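Local atomic coordinates of BH0493 protein (Bacillus halodurans C-125, PDB entry 2QEE), a protein that binds zinc and is probably a metal-dependent enzyme of the amidohydrolase superfamily. Residues L134-V139 / Q363-W368; A169-D174 / D212-M217. One frame throughout, in Å; residues are numbered along the deposited sequence. Where two conformers were deposited one is given.

Contact 1. Residues L134-V139 / Q363-W368; sequences LQLANV and QLIYKW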
ATOM      1  N   LEU C 134       3.521 -33.440   9.362  1.00 16.84           N
ATOM      2  CA  LEU C 134       4.681 -33.030   8.580  1.00 18.99           C
ATOM      3  C   LEU C 134       4.652 -33.657   7.172  1.00 19.97           C
ATOM      4  O   LEU C 134       5.148 -33.048   6.201  1.00 20.53           O
ATOM      5  CB  LEU C 134       5.991 -33.425   9.282  1.00 19.77           C
ATOM      6  CG  LEU C 134       6.255 -32.716  10.627  1.00 19.94           C
ATOM      7  CD1 LEU C 134       7.700 -33.031  11.110  1.00 22.25           C
ATOM      8  CD2 LEU C 134       6.079 -31.246  10.488  1.00 20.14           C
ATOM      9  N   GLN C 135       4.111 -34.868   7.087  1.00 20.41           N
ATOM     10  CA  GLN C 135       3.963 -35.533   5.799  1.00 20.82           C
ATOM     11  C   GLN C 135       2.953 -34.783   4.912  1.00 20.99           C
ATOM     12  O   GLN C 135       3.244 -34.415   3.744  1.00 19.61           O
ATOM     13  CB  GLN C 135       3.552 -36.991   6.019  1.00 20.01           C
ATOM     14  CG  GLN C 135       3.563 -37.791   4.755  1.00 35.51           C
ATOM     15  CD  GLN C 135       2.365 -37.513   3.883  1.00 28.75           C
ATOM     16  OE1 GLN C 135       1.223 -37.501   4.348  1.00 43.92           O
ATOM     17  NE2 GLN C 135       2.614 -37.349   2.582  1.00 48.55           N
ATOM     18  N   LEU C 136       1.765 -34.567   5.464  1.00 21.23           N
ATOM     19  CA  LEU C 136       0.679 -33.837   4.770  1.00 20.14           C
ATOM     20  C   LEU C 136       1.070 -32.436   4.332  1.00 22.07           C
ATOM     21  O   LEU C 136       0.729 -32.017   3.197  1.00 22.36           O
ATOM     22  CB  LEU C 136      -0.584 -33.738   5.615  1.00 21.38           C
ATOM     23  CG  LEU C 136      -1.405 -35.005   5.724  1.00 31.27           C
ATOM     24  CD1 LEU C 136      -2.445 -34.806   6.832  1.00 25.88           C
ATOM     25  CD2 LEU C 136      -2.043 -35.333   4.374  1.00 29.11           C
ATOM     26  N   ALA C 137       1.773 -31.710   5.207  1.00 22.60           N
ATOM     27  CA  ALA C 137       2.226 -30.353   4.891  1.00 20.43           C
ATOM     28  C   ALA C 137       3.554 -30.381   4.109  1.00 19.53           C
ATOM     29  O   ALA C 137       4.068 -29.329   3.729  1.00 18.86           O
ATOM     30  CB  ALA C 137       2.361 -29.498   6.195  1.00 20.22           C
ATOM     31  N   ASN C 138       4.153 -31.571   3.889  1.00 17.61           N
ATOM     32  CA  ASN C 138       5.481 -31.645   3.259  1.00 16.65           C
ATOM     33  C   ASN C 138       6.507 -30.699   3.875  1.00 16.18           C
ATOM     34  O   ASN C 138       7.189 -29.929   3.172  1.00 16.28           O
ATOM     35  CB  ASN C 138       5.395 -31.425   1.727  1.00 17.05           C
ATOM     36  CG  ASN C 138       6.583 -31.980   0.998  1.00 20.43           C
ATOM     37  OD1 ASN C 138       7.452 -32.675   1.574  1.00 18.04           O
ATOM     38  ND2 ASN C 138       6.700 -31.601  -0.292  1.00 18.04           N
ATOM     39  N   VAL C 139       6.642 -30.759   5.216  1.00 15.32           N
ATOM     40  CA  VAL C 139       7.631 -29.964   5.927  1.00 15.08           C
ATOM     41  C   VAL C 139       8.705 -30.909   6.497  1.00 16.30           C
ATOM     42  O   VAL C 139       8.386 -31.835   7.266  1.00 18.26           O
ATOM     43  CB  VAL C 139       6.998 -29.160   7.076  1.00 14.54           C
ATOM     44  CG1 VAL C 139       8.071 -28.537   7.987  1.00 15.06           C
ATOM     45  CG2 VAL C 139       6.066 -28.068   6.498  1.00 16.43           C
ATOM     46  N   GLN C 363      -1.707 -26.460  12.020  1.00 18.78           N
ATOM     47  CA  GLN C 363      -1.645 -25.239  11.213  1.00 17.83           C
ATOM     48  C   GLN C 363      -0.573 -25.288  10.106  1.00 16.56           C
ATOM     49  O   GLN C 363      -0.641 -24.550   9.109  1.00 16.72           O
ATOM     50  CB  GLN C 363      -1.371 -24.039  12.086  1.00 17.46           C
ATOM     51  CG  GLN C 363      -2.511 -23.717  13.056  1.00 15.53           C
ATOM     52  CD  GLN C 363      -2.166 -22.622  14.051  1.00 17.02           C
ATOM     53  OE1 GLN C 363      -1.013 -22.380  14.356  1.00 17.64           O
ATOM     54  NE2 GLN C 363      -3.188 -21.957  14.576  1.00 18.00           N
ATOM     55  N   LEU C 364       0.441 -26.124  10.256  1.00 16.08           N
ATOM     56  CA  LEU C 364       1.398 -26.350   9.159  1.00 15.55           C
ATOM     57  C   LEU C 364       0.649 -26.715   7.900  1.00 16.88           C
ATOM     58  O   LEU C 364       1.079 -26.293   6.804  1.00 15.90           O
ATOM     59  CB  LEU C 364       2.372 -27.488   9.504  1.00 16.00           C
ATOM     60  CG  LEU C 364       3.310 -27.136  10.619  1.00 13.34           C
ATOM     61  CD1 LEU C 364       4.199 -28.376  10.848  1.00 16.97           C
ATOM     62  CD2 LEU C 364       4.202 -25.984  10.207  1.00 17.25           C
ATOM     63  N   ILE C 365      -0.471 -27.430   8.024  1.00 15.46           N
ATOM     64  CA  ILE C 365      -1.184 -27.876   6.820  1.00 16.74           C
ATOM     65  C   ILE C 365      -1.665 -26.616   6.072  1.00 16.24           C
ATOM     66  O   ILE C 365      -1.314 -26.418   4.895  1.00 16.81           O
ATOM     67  CB  ILE C 365      -2.385 -28.782   7.150  1.00 15.27           C
ATOM     68  CG1 ILE C 365      -1.856 -30.075   7.791  1.00 16.56           C
ATOM     69  CG2 ILE C 365      -3.167 -29.181   5.840  1.00 14.09           C
ATOM     70  CD1 ILE C 365      -2.990 -31.042   8.276  1.00 19.08           C
ATOM     71  N   TYR C 366      -2.466 -25.791   6.751  1.00 14.65           N
ATOM     72  CA  TYR C 366      -3.086 -24.640   6.011  1.00 14.64           C
ATOM     73  C   TYR C 366      -2.095 -23.527   5.743  1.00 14.60           C
ATOM     74  O   TYR C 366      -2.173 -22.829   4.678  1.00 14.74           O
ATOM     75  CB  TYR C 366      -4.327 -24.104   6.691  1.00 14.18           C
ATOM     76  CG  TYR C 366      -4.194 -22.950   7.666  1.00 13.15           C
ATOM     77  CD1 TYR C 366      -3.988 -21.636   7.206  1.00 15.38           C
ATOM     78  CD2 TYR C 366      -4.338 -23.153   9.071  1.00 17.30           C
ATOM     79  CE1 TYR C 366      -4.000 -20.550   8.053  1.00 14.30           C
ATOM     80  CE2 TYR C 366      -4.318 -22.046   9.931  1.00 12.50           C
ATOM     81  CZ  TYR C 366      -4.122 -20.764   9.435  1.00 16.20           C
ATOM     82  OH  TYR C 366      -4.119 -19.662  10.275  1.00 15.02           O
ATOM     83  N   LYS C 367      -1.168 -23.283   6.660  1.00 14.31           N
ATOM     84  CA  LYS C 367      -0.270 -22.162   6.436  1.00 14.60           C
ATOM     85  C   LYS C 367       0.535 -22.417   5.156  1.00 14.13           C
ATOM     86  O   LYS C 367       0.736 -21.498   4.339  1.00 16.63           O
ATOM     87  CB  LYS C 367       0.667 -21.935   7.639  1.00 14.45           C
ATOM     88  CG  LYS C 367      -0.093 -21.609   8.935  1.00 18.43           C
ATOM     89  CD  LYS C 367      -0.184 -20.161   9.191  1.00 18.03           C
ATOM     90  CE  LYS C 367      -0.619 -19.988  10.676  1.00 21.42           C
ATOM     91  NZ  LYS C 367      -0.805 -18.535  10.945  1.00 21.39           N
ATOM     92  N   TRP C 368       1.000 -23.644   4.944  1.00 14.25           N
ATOM     93  CA  TRP C 368       1.793 -23.965   3.743  1.00 12.65           C
ATOM     94  C   TRP C 368       0.911 -24.148   2.503  1.00 14.12           C
ATOM     95  O   TRP C 368       1.281 -23.724   1.421  1.00 13.54           O
ATOM     96  CB  TRP C 368       2.758 -25.155   4.032  1.00 14.20           C
ATOM     97  CG  TRP C 368       3.832 -24.642   4.927  1.00 11.13           C
ATOM     98  CD1 TRP C 368       3.996 -24.921   6.265  1.00 13.98           C
ATOM     99  CD2 TRP C 368       4.803 -23.659   4.596  1.00 14.90           C
ATOM    100  NE1 TRP C 368       5.053 -24.215   6.758  1.00 12.45           N
ATOM    101  CE2 TRP C 368       5.544 -23.398   5.761  1.00 13.95           C
ATOM    102  CE3 TRP C 368       5.117 -22.970   3.413  1.00 17.32           C
ATOM    103  CZ2 TRP C 368       6.596 -22.496   5.788  1.00 14.57           C
ATOM    104  CZ3 TRP C 368       6.167 -22.099   3.420  1.00 13.37           C
ATOM    105  CH2 TRP C 368       6.889 -21.842   4.627  1.00 16.63           C
TER

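Contact 2. Residues A169-D174 / D212-M217; sequences AALRLD and DWIERM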
ATOM      1  N   ALA C 169      16.411 -25.600  17.023  1.00 19.66           N
ATOM      2  CA  ALA C 169      16.251 -24.544  18.052  1.00 19.03           C
ATOM      3  C   ALA C 169      16.479 -23.146  17.522  1.00 16.43           C
ATOM      4  O   ALA C 169      17.348 -22.905  16.669  1.00 17.84           O
ATOM      5  CB  ALA C 169      17.240 -24.789  19.239  1.00 21.17           C
ATOM      6  N   ALA C 170      15.776 -22.183  18.129  1.00 16.50           N
ATOM      7  CA  ALA C 170      16.126 -20.788  17.948  1.00 16.54           C
ATOM      8  C   ALA C 170      15.962 -20.092  19.303  1.00 15.44           C
ATOM      9  O   ALA C 170      14.958 -20.320  19.957  1.00 16.76           O
ATOM     10  CB  ALA C 170      15.198 -20.089  16.897  1.00 18.39           C
ATOM     11  N   LEU C 171      16.950 -19.307  19.681  1.00 17.85           N
ATOM     12  CA  LEU C 171      17.061 -18.748  21.050  1.00 17.61           C
ATOM     13  C   LEU C 171      16.253 -17.445  21.079  1.00 18.08           C
ATOM     14  O   LEU C 171      16.707 -16.469  20.490  1.00 18.68           O
ATOM     15  CB  LEU C 171      18.547 -18.486  21.391  1.00 17.41           C
ATOM     16  CG  LEU C 171      18.902 -17.888  22.762  1.00 18.85           C
ATOM     17  CD1 LEU C 171      18.192 -18.689  23.890  1.00 22.73           C
ATOM     18  CD2 LEU C 171      20.420 -17.863  22.926  1.00 19.59           C
ATOM     19  N   ARG C 172      15.101 -17.477  21.752  1.00 19.23           N
ATOM     20  CA  ARG C 172      14.202 -16.313  21.875  0.50 20.08           C
ATOM     21  C   ARG C 172      14.675 -15.463  23.047  1.00 20.47           C
ATOM     22  O   ARG C 172      14.800 -15.971  24.171  1.00 20.29           O
ATOM     23  CB  ARG C 172      12.750 -16.781  22.062  0.50 19.20           C
ATOM     24  CG  ARG C 172      11.747 -15.635  22.261  0.50 23.78           C
ATOM     25  CD  ARG C 172      10.422 -16.095  22.813  0.50 20.69           C
ATOM     26  NE  ARG C 172       9.444 -15.005  22.737  0.50 22.72           N
ATOM     27  CZ  ARG C 172       9.198 -14.180  23.744  0.50 27.60           C
ATOM     28  NH1 ARG C 172       9.853 -14.350  24.878  0.50 17.49           N
ATOM     29  NH2 ARG C 172       8.304 -13.195  23.621  0.50 18.98           N
ATOM     30  N   LEU C 173      14.908 -14.178  22.795  1.00 17.84           N
ATOM     31  CA  LEU C 173      15.528 -13.312  23.824  1.00 17.53           C
ATOM     32  C   LEU C 173      14.701 -12.112  24.313  1.00 16.21           C
ATOM     33  O   LEU C 173      15.262 -11.269  25.020  1.00 17.91           O
ATOM     34  CB  LEU C 173      16.899 -12.861  23.356  1.00 16.81           C
ATOM     35  CG  LEU C 173      17.979 -13.960  23.183  1.00 20.66           C
ATOM     36  CD1 LEU C 173      19.217 -13.386  22.563  1.00 20.03           C
ATOM     37  CD2 LEU C 173      18.230 -14.667  24.533  1.00 19.96           C
ATOM     38  N   ASP C 174      13.396 -12.068  24.024  1.00 17.45           N
ATOM     39  CA  ASP C 174      12.544 -10.918  24.374  1.00 16.95           C
ATOM     40  C   ASP C 174      12.719 -10.493  25.873  1.00 19.40           C
ATOM     41  O   ASP C 174      12.952  -9.319  26.142  1.00 18.51           O
ATOM     42  CB  ASP C 174      11.075 -11.196  24.037  1.00 21.01           C
ATOM     43  CG  ASP C 174      10.870 -11.334  22.520  1.00 30.50           C
ATOM     44  OD1 ASP C 174      11.756 -11.858  21.872  1.00 22.71           O
ATOM     45  OD2 ASP C 174       9.856 -10.894  21.995  1.00 29.92           O
ATOM     46  N   ASP C 212      26.050 -19.851  27.126  1.00 22.61           N
ATOM     47  CA  ASP C 212      25.611 -21.091  27.770  1.00 24.08           C
ATOM     48  C   ASP C 212      24.390 -21.631  27.074  1.00 24.71           C
ATOM     49  O   ASP C 212      24.233 -22.846  26.902  1.00 24.02           O
ATOM     50  CB  ASP C 212      25.240 -20.884  29.262  1.00 26.01           C
ATOM     51  CG  ASP C 212      26.470 -20.754  30.192  1.00 31.86           C
ATOM     52  OD1 ASP C 212      27.614 -20.979  29.751  1.00 27.96           O
ATOM     53  OD2 ASP C 212      26.272 -20.398  31.370  1.00 30.89           O
ATOM     54  N   TRP C 213      23.502 -20.740  26.632  1.00 23.38           N
ATOM     55  CA  TRP C 213      22.286 -21.234  25.968  1.00 20.83           C
ATOM     56  C   TRP C 213      22.555 -21.624  24.508  1.00 20.75           C
ATOM     57  O   TRP C 213      21.959 -22.562  24.014  1.00 22.18           O
ATOM     58  CB  TRP C 213      21.159 -20.209  26.093  1.00 20.19           C
ATOM     59  CG  TRP C 213      20.533 -20.400  27.423  1.00 21.27           C
ATOM     60  CD1 TRP C 213      20.688 -19.609  28.535  1.00 23.69           C
ATOM     61  CD2 TRP C 213      19.725 -21.509  27.815  1.00 20.63           C
ATOM     62  NE1 TRP C 213      19.984 -20.168  29.595  1.00 24.15           N
ATOM     63  CE2 TRP C 213      19.390 -21.333  29.169  1.00 24.90           C
ATOM     64  CE3 TRP C 213      19.251 -22.643  27.147  1.00 23.77           C
ATOM     65  CZ2 TRP C 213      18.574 -22.242  29.857  1.00 26.49           C
ATOM     66  CZ3 TRP C 213      18.438 -23.540  27.823  1.00 25.08           C
ATOM     67  CH2 TRP C 213      18.106 -23.335  29.168  1.00 29.24           C
ATOM     68  N   ILE C 214      23.484 -20.942  23.877  1.00 20.52           N
ATOM     69  CA  ILE C 214      23.954 -21.311  22.541  1.00 22.50           C
ATOM     70  C   ILE C 214      24.527 -22.715  22.588  1.00 24.61           C
ATOM     71  O   ILE C 214      24.166 -23.543  21.782  1.00 22.65           O
ATOM     72  CB  ILE C 214      24.978 -20.316  21.994  1.00 21.21           C
ATOM     73  CG1 ILE C 214      24.274 -18.988  21.577  1.00 19.55           C
ATOM     74  CG2 ILE C 214      25.730 -20.943  20.754  1.00 22.41           C
ATOM     75  CD1 ILE C 214      25.203 -17.861  21.328  1.00 20.87           C
ATOM     76  N   GLU C 215      25.384 -22.989  23.566  1.00 26.65           N
ATOM     77  CA  GLU C 215      26.011 -24.299  23.705  0.50 27.36           C
ATOM     78  C   GLU C 215      24.948 -25.374  23.914  1.00 26.29           C
ATOM     79  O   GLU C 215      24.961 -26.428  23.288  1.00 27.47           O
ATOM     80  CB  GLU C 215      26.967 -24.252  24.900  0.50 28.11           C
ATOM     81  CG  GLU C 215      27.475 -25.594  25.380  0.50 42.36           C
ATOM     82  CD  GLU C 215      28.519 -25.443  26.466  0.50 28.95           C
ATOM     83  OE1 GLU C 215      28.572 -24.371  27.127  0.50 42.03           O
ATOM     84  OE2 GLU C 215      29.306 -26.405  26.648  0.50 45.57           O
ATOM     85  N   ARG C 216      24.014 -25.090  24.799  1.00 24.66           N
ATOM     86  CA  ARG C 216      22.948 -26.005  25.108  1.00 24.67           C
ATOM     87  C   ARG C 216      21.979 -26.315  23.929  1.00 25.65           C
ATOM     88  O   ARG C 216      21.599 -27.483  23.691  1.00 24.16           O
ATOM     89  CB  ARG C 216      22.166 -25.463  26.294  1.00 27.13           C
ATOM     90  CG  ARG C 216      21.264 -26.462  26.947  1.00 36.22           C
ATOM     91  CD  ARG C 216      20.798 -25.942  28.338  1.00 46.46           C
ATOM     92  NE  ARG C 216      21.855 -25.881  29.375  1.00 48.82           N
ATOM     93  CZ  ARG C 216      22.264 -24.766  29.986  1.00 45.42           C
ATOM     94  NH1 ARG C 216      21.729 -23.591  29.699  1.00 52.03           N
ATOM     95  NH2 ARG C 216      23.211 -24.825  30.908  1.00 56.74           N
ATOM     96  N   MET C 217      21.545 -25.265  23.230  1.00 23.96           N
ATOM     97  CA  MET C 217      20.445 -25.396  22.267  1.00 23.17           C
ATOM     98  C   MET C 217      20.912 -25.596  20.837  1.00 21.25           C
ATOM     99  O   MET C 217      20.120 -26.070  19.993  1.00 22.47           O
ATOM    100  CB  MET C 217      19.603 -24.125  22.297  1.00 22.68           C
ATOM    101  CG  MET C 217      18.671 -23.993  23.463  1.00 25.46           C
ATOM    102  SD  MET C 217      17.688 -22.482  23.248  1.00 24.71           S
ATOM    103  CE  MET C 217      16.642 -22.604  24.694  1.00 20.21           C
TER

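Contact 1. Residues L134-V139 / Q363-W368
The indole of W368 meets V139 obliquely: CG2 of V139 lies 3.8 Å from CD1 of W368, the two side chains crossing at roughly a right angle. Within its own helix, the ring has CD2 of L364 at its edge, in plane, and its NE1 hydrogen-bonds to OD2 of D26 on the neighbouring strand 24-26. W368 keeps CG beside its backbone N (chi1 -72°), which brings CD1 and NE1 of W368 nearest to CG2 of V139. The other ring, Y366, turns away to helix 93-104 and carries CG of K367 over the centre of one face.

The contact joins two elements of a barrel of the kind seen in amidohydrolases: the end of helix 126-136, where the chain turns into strand 139-143, and the first turns of helix 363-388. A Schellman motif makes that turn. N138 adopts positive phi (48°); N138 N bonds to Q135 O and V139 N to L134 O (2.9 Å). CB of A137 and of V139 both point toward the second helix. ND2 of N138 hydrogen-bonds to the carbonyl oxygens of N20 and N21.

No hydrogen bond crosses the interface; packing carries it. A137 sits at the closest approach of the backbones, its CB 3.9 Å from CB of L364 and 3.5 Å from the carbonyl O of L364. A methyl so small lets the chains come this near. L364 divides its branches: CD2 serves the W368 edge, while CD1, extended from CA (chi2 179°), reaches across to L134. On the more exposed flank L136 and I365 meet through their terminal CD1 methyls at 4.1 Å. The tightest point is buried: CD2 of L134 stands 3.4 Å from CD1 of L364, inside usual van der Waals separation.

Contact 2. Residues A169-D174 / D212-M217
A beta-alpha-beta crossover supplies this contact: strand 171-172 pairs in parallel with strand 222-226, and the last turns of helix 200-217, lying between them in sequence, cover the first strand. This topology is consistent with the beta/alpha barrel of amidohydrolases. L171 and M217 form much of the packing, with W213, I214 and A169 completing it.

L171 extends its side chain from the strand with CG anti to the backbone N (chi1 179°), sending both methyls into the helix. CD1 and CD2 of L171 both face CB of W213, each 4.0 Å away, and the side chains cross near a right angle. CD1 of L171 also touches SD of M217 at 3.9 Å, where the methionine chain, extended beyond CG, runs across the leucine. I214 closes the opposite branch with its CG1 4.2 Å from CD2 of L171, and I214 also touches V249 and H253 of helix 237-253.

The W213 indole leads away from the strand. One face is occupied by R216, whose NH1 stands 3.2 Å above the W213 ring plane, over its centre, with the guanidinium edge directed at the ring. At the helix end A169 approaches M217 by CB alone: CB to CB is 3.9 Å, and CB of A169 lies 3.2 Å from O of M217.

Overall arrangement
Contact 1 joins the end of helix 126-136 and the start of strand 139-143 to helix 363-388, which follows the zinc ligand D357; contact 2 lays helix 200-217 on strand 171-172 within one crossover. Along the chain the order is 134-139, 169-174, 212-217, then 363-368, so contact 2 falls wholly between the two halves of contact 1. Their centres lie 26 Å apart and their nearest atoms about 13 Å, without touching. Strand 139-143, starting at contact 1, neighbours strand 167-168, which closely precedes the strand of contact 2. The bound zinc is about 12 Å from the side chain of L364 and about 14 Å from that of L171; neither contact supplies a zinc ligand.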